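Side-chain contacts in 2-oxoglutarate carboxylase small subunit (Hydrogenobacter thermophilus, PDB 7KCT), which is the beta subunit of a biotin carboxylase-like enzyme with an ATP-grasp domain, binding ADP, bicarbonate and magnesium ions: residues Y341-R346 with D409-A414; I374-A379 with E416-S421. All blocks are in the same frame, centred on the assembly; numbering follows the deposited sequence.

In the fold
Both interactions lie within the biotin carboxylase C-terminal domain, their centres about 11 Å apart. Their segments alternate along the chain: strand residues 341-346, residues 374-379 on strand 374-378, residues 409-414 of helix 404-417, then 416-421, which leads from that helix into the short strand 419-420. Strands 341-351 and 374-378 belong to one antiparallel sheet and both pair with strand 393-401, so the helix and the residues just after it pack on two strands of the same sheet. The contacts touch where Ala414 CB meets Ile374 CD1 at 4.1 Å. Both also border the second subunit, while interaction 1 extends through Arg346 to a bound ADP.

Interaction 1: Y341-R346 with D409-A414; sequences YSIECR and DRMRSA. With ADP (adenosine-5'-diphosphate), chain D.
Met411 is the helix residue that meets the strand, reaching Ile343 and Cys345. Ahead of it, Arg412 reaches back along the helix to Asp409, Arg412 NH1 bonding Asp409 OD1 at 2.9 Å on the anti side, 32° out of the carboxylate plane, and Arg440 gives the same oxygen a second salt bridge. Arg410 bonds Trp400 O and pairs with Glu32 of the second subunit. Met411 leaves the helix with CG anti to the backbone N (chi1 175°), then bends at chi2 and chi3, which folds its methyl onto the strand. Met411 CE comes close to Ile343 O, 3.1 Å, and lies 4.1 Å from Ile343 CG2; Met411 SD rests 3.6 Å from Cys345 SG. This is a helix laid on an antiparallel sheet of the biotin carboxylase C-terminal domain; the axes of the two short segments come within 9.4 Å and cross at -30°. The strand alternates, Ile343 and Cys345 facing the helix while Ser342 and Glu344 pack on helix 305-312. Arg346 ends the segment in the ADP pocket: its extended chain brings NH1 to ADP O1A at 3.1 Å and NH2 to ADP O3A, the oxygen bridging the two phosphorus atoms, at 2.9 Å, with Glu248 and Glu304 bound to NE and NH2. Farther along the helix, Arg412 NH2 bonds Lys31 O of the second subunit, and Ser413 O receives Arg28 of that subunit.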
# COMPACT_ATOMS: atom_id res chain seq x y z
N TYR A 341 -12.39 -2.31 7.83
CA TYR A 341 -13.13 -1.61 6.80
C TYR A 341 -12.16 -1.10 5.74
O TYR A 341 -11.08 -0.64 6.08
CB TYR A 341 -13.88 -0.41 7.40
CG TYR A 341 -15.02 -0.78 8.29
CD1 TYR A 341 -14.82 -0.98 9.65
CD2 TYR A 341 -16.29 -0.95 7.78
CE1 TYR A 341 -15.87 -1.34 10.47
CE2 TYR A 341 -17.35 -1.33 8.60
CZ TYR A 341 -17.13 -1.53 9.94
OH TYR A 341 -18.18 -1.89 10.75
N SER A 342 -12.60 -1.13 4.49
CA SER A 342 -11.82 -0.72 3.34
C SER A 342 -12.70 0.08 2.41
O SER A 342 -13.88 -0.24 2.23
CB SER A 342 -11.21 -1.96 2.67
OG SER A 342 -10.56 -1.62 1.46
N ILE A 343 -12.13 1.11 1.81
CA ILE A 343 -12.81 1.99 0.90
C ILE A 343 -11.94 2.13 -0.33
O ILE A 343 -10.71 2.29 -0.21
CB ILE A 343 -13.06 3.38 1.55
CG1 ILE A 343 -13.78 3.29 2.88
CG2 ILE A 343 -13.90 4.26 0.65
CD1 ILE A 343 -13.95 4.65 3.61
N GLU A 344 -12.57 2.11 -1.50
CA GLU A 344 -11.94 2.35 -2.78
C GLU A 344 -12.61 3.53 -3.45
O GLU A 344 -13.84 3.60 -3.56
CB GLU A 344 -12.03 1.10 -3.70
CG GLU A 344 -11.71 1.41 -5.19
CD GLU A 344 -11.69 0.18 -6.10
OE1 GLU A 344 -12.59 -0.05 -6.96
OE2 GLU A 344 -10.72 -0.58 -5.98
N CYS A 345 -11.80 4.42 -4.01
CA CYS A 345 -12.28 5.52 -4.81
C CYS A 345 -11.68 5.40 -6.20
O CYS A 345 -10.48 5.17 -6.35
CB CYS A 345 -11.95 6.86 -4.18
SG CYS A 345 -12.73 7.18 -2.59
N ARG A 346 -12.53 5.54 -7.21
CA ARG A 346 -12.09 5.55 -8.60
C ARG A 346 -11.64 6.94 -8.94
O ARG A 346 -12.42 7.90 -8.81
CB ARG A 346 -13.20 5.11 -9.54
CG ARG A 346 -13.77 3.78 -9.13
CD ARG A 346 -14.41 3.12 -10.30
NE ARG A 346 -15.09 1.89 -9.93
CZ ARG A 346 -15.67 1.12 -10.82
NH1 ARG A 346 -15.62 1.49 -12.10
NH2 ARG A 346 -16.34 0.03 -10.45
N ASP A 409 -11.22 8.92 7.28
CA ASP A 409 -10.16 9.90 7.52
C ASP A 409 -8.91 9.55 6.72
O ASP A 409 -8.31 10.42 6.07
CB ASP A 409 -9.80 9.97 9.01
CG ASP A 409 -10.97 10.43 9.91
OD1 ASP A 409 -11.85 11.21 9.48
OD2 ASP A 409 -10.97 10.05 11.09
N ARG A 410 -8.58 8.26 6.66
CA ARG A 410 -7.41 7.83 5.92
C ARG A 410 -7.59 8.07 4.43
O ARG A 410 -6.65 8.48 3.74
CB ARG A 410 -7.15 6.34 6.19
CG ARG A 410 -6.01 5.74 5.38
CD ARG A 410 -5.57 4.45 6.12
NE ARG A 410 -4.85 4.86 7.32
CZ ARG A 410 -4.70 4.14 8.42
NH1 ARG A 410 -5.28 2.95 8.54
NH2 ARG A 410 -4.00 4.64 9.42
N MET A 411 -8.80 7.84 3.89
CA MET A 411 -9.05 8.09 2.47
C MET A 411 -9.06 9.58 2.14
O MET A 411 -8.51 10.00 1.11
CB MET A 411 -10.38 7.44 2.05
CG MET A 411 -10.79 7.74 0.62
SD MET A 411 -9.71 7.04 -0.68
CE MET A 411 -10.21 5.34 -0.63
N ARG A 412 -9.77 10.39 2.93
CA ARG A 412 -9.70 11.84 2.75
C ARG A 412 -8.24 12.33 2.67
O ARG A 412 -7.88 13.12 1.81
CB ARG A 412 -10.40 12.53 3.91
CG ARG A 412 -10.51 14.08 3.79
CD ARG A 412 -10.80 14.78 5.13
NE ARG A 412 -9.77 14.53 6.16
CZ ARG A 412 -9.97 13.85 7.29
NH1 ARG A 412 -11.16 13.33 7.56
NH2 ARG A 412 -8.99 13.68 8.18
N SER A 413 -7.40 11.87 3.59
CA SER A 413 -6.01 12.33 3.66
C SER A 413 -5.17 11.84 2.49
O SER A 413 -4.23 12.53 2.07
CB SER A 413 -5.37 11.87 4.97
OG SER A 413 -6.00 12.47 6.06
N ALA A 414 -5.40 10.61 2.05
CA ALA A 414 -4.72 10.10 0.87
C ALA A 414 -5.12 10.91 -0.36
O ALA A 414 -4.25 11.39 -1.10
CB ALA A 414 -5.06 8.62 0.68
PB ADP D . -17.40 -3.30 -12.39
O1B ADP D . -16.15 -4.15 -12.55
O2B ADP D . -17.99 -3.01 -11.03
O3B ADP D . -18.42 -3.44 -13.48
PA ADP D . -17.43 -0.97 -14.15
O1A ADP D . -16.80 0.29 -14.65
O2A ADP D . -18.88 -1.34 -14.43
O3A ADP D . -16.94 -1.55 -12.76
O5' ADP D . -16.64 -2.18 -15.49
C5' ADP D . -15.37 -1.64 -16.04
C4' ADP D . -15.25 -1.73 -17.49
O4' ADP D . -15.99 -2.78 -18.10
C3' ADP D . -15.86 -0.29 -17.97
O3' ADP D . -15.15 0.14 -19.00
C2' ADP D . -17.31 -0.81 -18.32
O2' ADP D . -17.86 -0.13 -19.34
C1' ADP D . -16.86 -2.18 -18.94
N9 ADP D . -17.93 -3.26 -18.91
C8 ADP D . -18.72 -3.71 -17.83
N7 ADP D . -19.60 -4.69 -18.18
C5 ADP D . -19.35 -4.90 -19.52
C6 ADP D . -19.95 -5.78 -20.43
N6 ADP D . -20.95 -6.64 -20.03
N1 ADP D . -19.53 -5.81 -21.74
C2 ADP D . -18.53 -4.89 -22.05
N3 ADP D . -17.87 -3.98 -21.29
C4 ADP D . -18.32 -4.03 -20.00

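Interaction 2: I374-A379 with E416-S421; sequences IRVEHA and ETYEIS
Tyr418 points its hydroxyl end at the strand, where Tyr418 OH lies 3.9 Å from Val376 CG1 and 4.2 Å from His378 CB. These touches make up the close part, and all three residues are buried. Tyr418 CG is anti to the backbone N (chi1 -154°), and the ring reaches across between backbones whose nearest CA atoms, Val376 and Tyr418, are 10.5 Å apart. Tyr366 OH is hydrogen-bonded to both Tyr418 OH and His378 ND1, joining the two side chains through a third, and His378 NE2 bonds Val368 O of the second subunit. Away from the tyrosine, Arg375 grips Glu377 OE2 side-on through NE and NH2, each 2.7 Å away; OE2 offers NE its anti lone pair, whereas NH2 meets it from above the carboxylate plane. The looser side belongs to Glu416 and Glu419, which are partly exposed and reach Lys31 and Arg49 of the second subunit. The contact joins sheet strand 374-378 of the biotin carboxylase C-terminal domain to the residues following helix 404-417. Around it, Tyr418 packs against Ala395 of strand 393-401, Pro369 and Ile427 of helix 427-435; strand 374-378 pairs with strand 393-401, and strand 419-420 with strand 366-367.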
# COMPACT_ATOMS: atom_id res chain seq x y z
N ILE A 374 -2.57 2.12 2.93
CA ILE A 374 -2.87 2.68 1.62
C ILE A 374 -2.36 1.74 0.52
O ILE A 374 -1.21 1.28 0.56
CB ILE A 374 -2.26 4.09 1.51
CG1 ILE A 374 -2.94 5.10 2.45
CG2 ILE A 374 -2.33 4.59 0.10
CD1 ILE A 374 -2.17 6.45 2.55
N ARG A 375 -3.21 1.47 -0.45
CA ARG A 375 -2.84 0.71 -1.64
C ARG A 375 -3.25 1.52 -2.85
O ARG A 375 -4.33 2.13 -2.87
CB ARG A 375 -3.52 -0.69 -1.61
CG ARG A 375 -3.49 -1.51 -2.86
CD ARG A 375 -4.21 -2.83 -2.61
NE ARG A 375 -4.37 -3.61 -3.82
CZ ARG A 375 -4.96 -4.79 -3.86
NH1 ARG A 375 -5.47 -5.35 -2.76
NH2 ARG A 375 -5.03 -5.39 -5.02
N VAL A 376 -2.42 1.51 -3.87
CA VAL A 376 -2.70 2.23 -5.09
C VAL A 376 -2.62 1.25 -6.24
O VAL A 376 -1.62 0.53 -6.36
CB VAL A 376 -1.73 3.40 -5.33
CG1 VAL A 376 -2.12 4.12 -6.64
CG2 VAL A 376 -1.78 4.35 -4.18
N GLU A 377 -3.66 1.22 -7.08
CA GLU A 377 -3.68 0.46 -8.33
C GLU A 377 -3.67 1.47 -9.48
O GLU A 377 -4.63 2.24 -9.65
CB GLU A 377 -4.90 -0.45 -8.40
CG GLU A 377 -4.97 -1.48 -7.27
CD GLU A 377 -4.10 -2.74 -7.49
OE1 GLU A 377 -3.70 -3.10 -8.65
OE2 GLU A 377 -3.83 -3.40 -6.45
N HIS A 378 -2.60 1.48 -10.27
CA HIS A 378 -2.50 2.55 -11.25
C HIS A 378 -1.52 2.15 -12.36
O HIS A 378 -0.67 1.26 -12.20
CB HIS A 378 -2.08 3.88 -10.57
CG HIS A 378 -0.63 3.98 -10.27
ND1 HIS A 378 0.14 5.06 -10.64
CD2 HIS A 378 0.22 3.10 -9.69
CE1 HIS A 378 1.40 4.84 -10.31
NE2 HIS A 378 1.47 3.66 -9.71
N ALA A 379 -1.66 2.81 -13.50
CA ALA A 379 -0.76 2.54 -14.60
C ALA A 379 -0.22 3.81 -15.21
O ALA A 379 0.11 3.84 -16.40
CB ALA A 379 -1.44 1.68 -15.67
N GLU A 416 -6.29 14.00 -0.55
CA GLU A 416 -5.77 15.36 -0.47
C GLU A 416 -4.30 15.42 -0.86
O GLU A 416 -3.82 16.50 -1.22
CB GLU A 416 -5.99 15.88 0.94
CG GLU A 416 -7.41 16.39 1.20
CD GLU A 416 -7.66 16.57 2.70
OE1 GLU A 416 -6.85 16.10 3.51
OE2 GLU A 416 -8.72 17.10 3.08
N THR A 417 -3.59 14.32 -0.83
CA THR A 417 -2.18 14.34 -1.22
C THR A 417 -1.90 13.75 -2.60
O THR A 417 -0.76 13.79 -3.06
CB THR A 417 -1.32 13.63 -0.17
OG1 THR A 417 -1.58 12.23 -0.18
CG2 THR A 417 -1.59 14.19 1.20
N TYR A 418 -2.93 13.26 -3.29
CA TYR A 418 -2.77 12.69 -4.62
C TYR A 418 -2.78 13.83 -5.64
O TYR A 418 -3.85 14.38 -5.95
CB TYR A 418 -3.89 11.69 -4.88
CG TYR A 418 -3.59 10.57 -5.88
CD1 TYR A 418 -2.73 10.76 -6.95
CD2 TYR A 418 -4.17 9.32 -5.72
CE1 TYR A 418 -2.46 9.73 -7.85
CE2 TYR A 418 -3.94 8.29 -6.63
CZ TYR A 418 -3.09 8.49 -7.69
OH TYR A 418 -2.86 7.43 -8.55
N GLU A 419 -1.61 14.14 -6.20
CA GLU A 419 -1.47 15.26 -7.14
C GLU A 419 -1.56 14.73 -8.57
O GLU A 419 -0.75 13.87 -8.95
CB GLU A 419 -0.15 16.01 -6.96
CG GLU A 419 -0.08 17.25 -7.92
CD GLU A 419 1.07 18.19 -7.66
OE1 GLU A 419 1.00 19.37 -8.10
OE2 GLU A 419 2.04 17.74 -7.06
N ILE A 420 -2.50 15.27 -9.36
CA ILE A 420 -2.65 14.99 -10.80
C ILE A 420 -2.98 16.31 -11.48
O ILE A 420 -4.00 16.93 -11.15
CB ILE A 420 -3.75 13.96 -11.13
CG1 ILE A 420 -3.53 12.66 -10.33
CG2 ILE A 420 -3.79 13.59 -12.62
CD1 ILE A 420 -4.53 11.54 -10.49
N SER A 421 -2.11 16.77 -12.37
CA SER A 421 -2.47 17.93 -13.17
C SER A 421 -2.42 17.55 -14.64
O SER A 421 -1.78 16.56 -15.07
CB SER A 421 -1.55 19.16 -12.92
OG SER A 421 -0.33 18.94 -13.56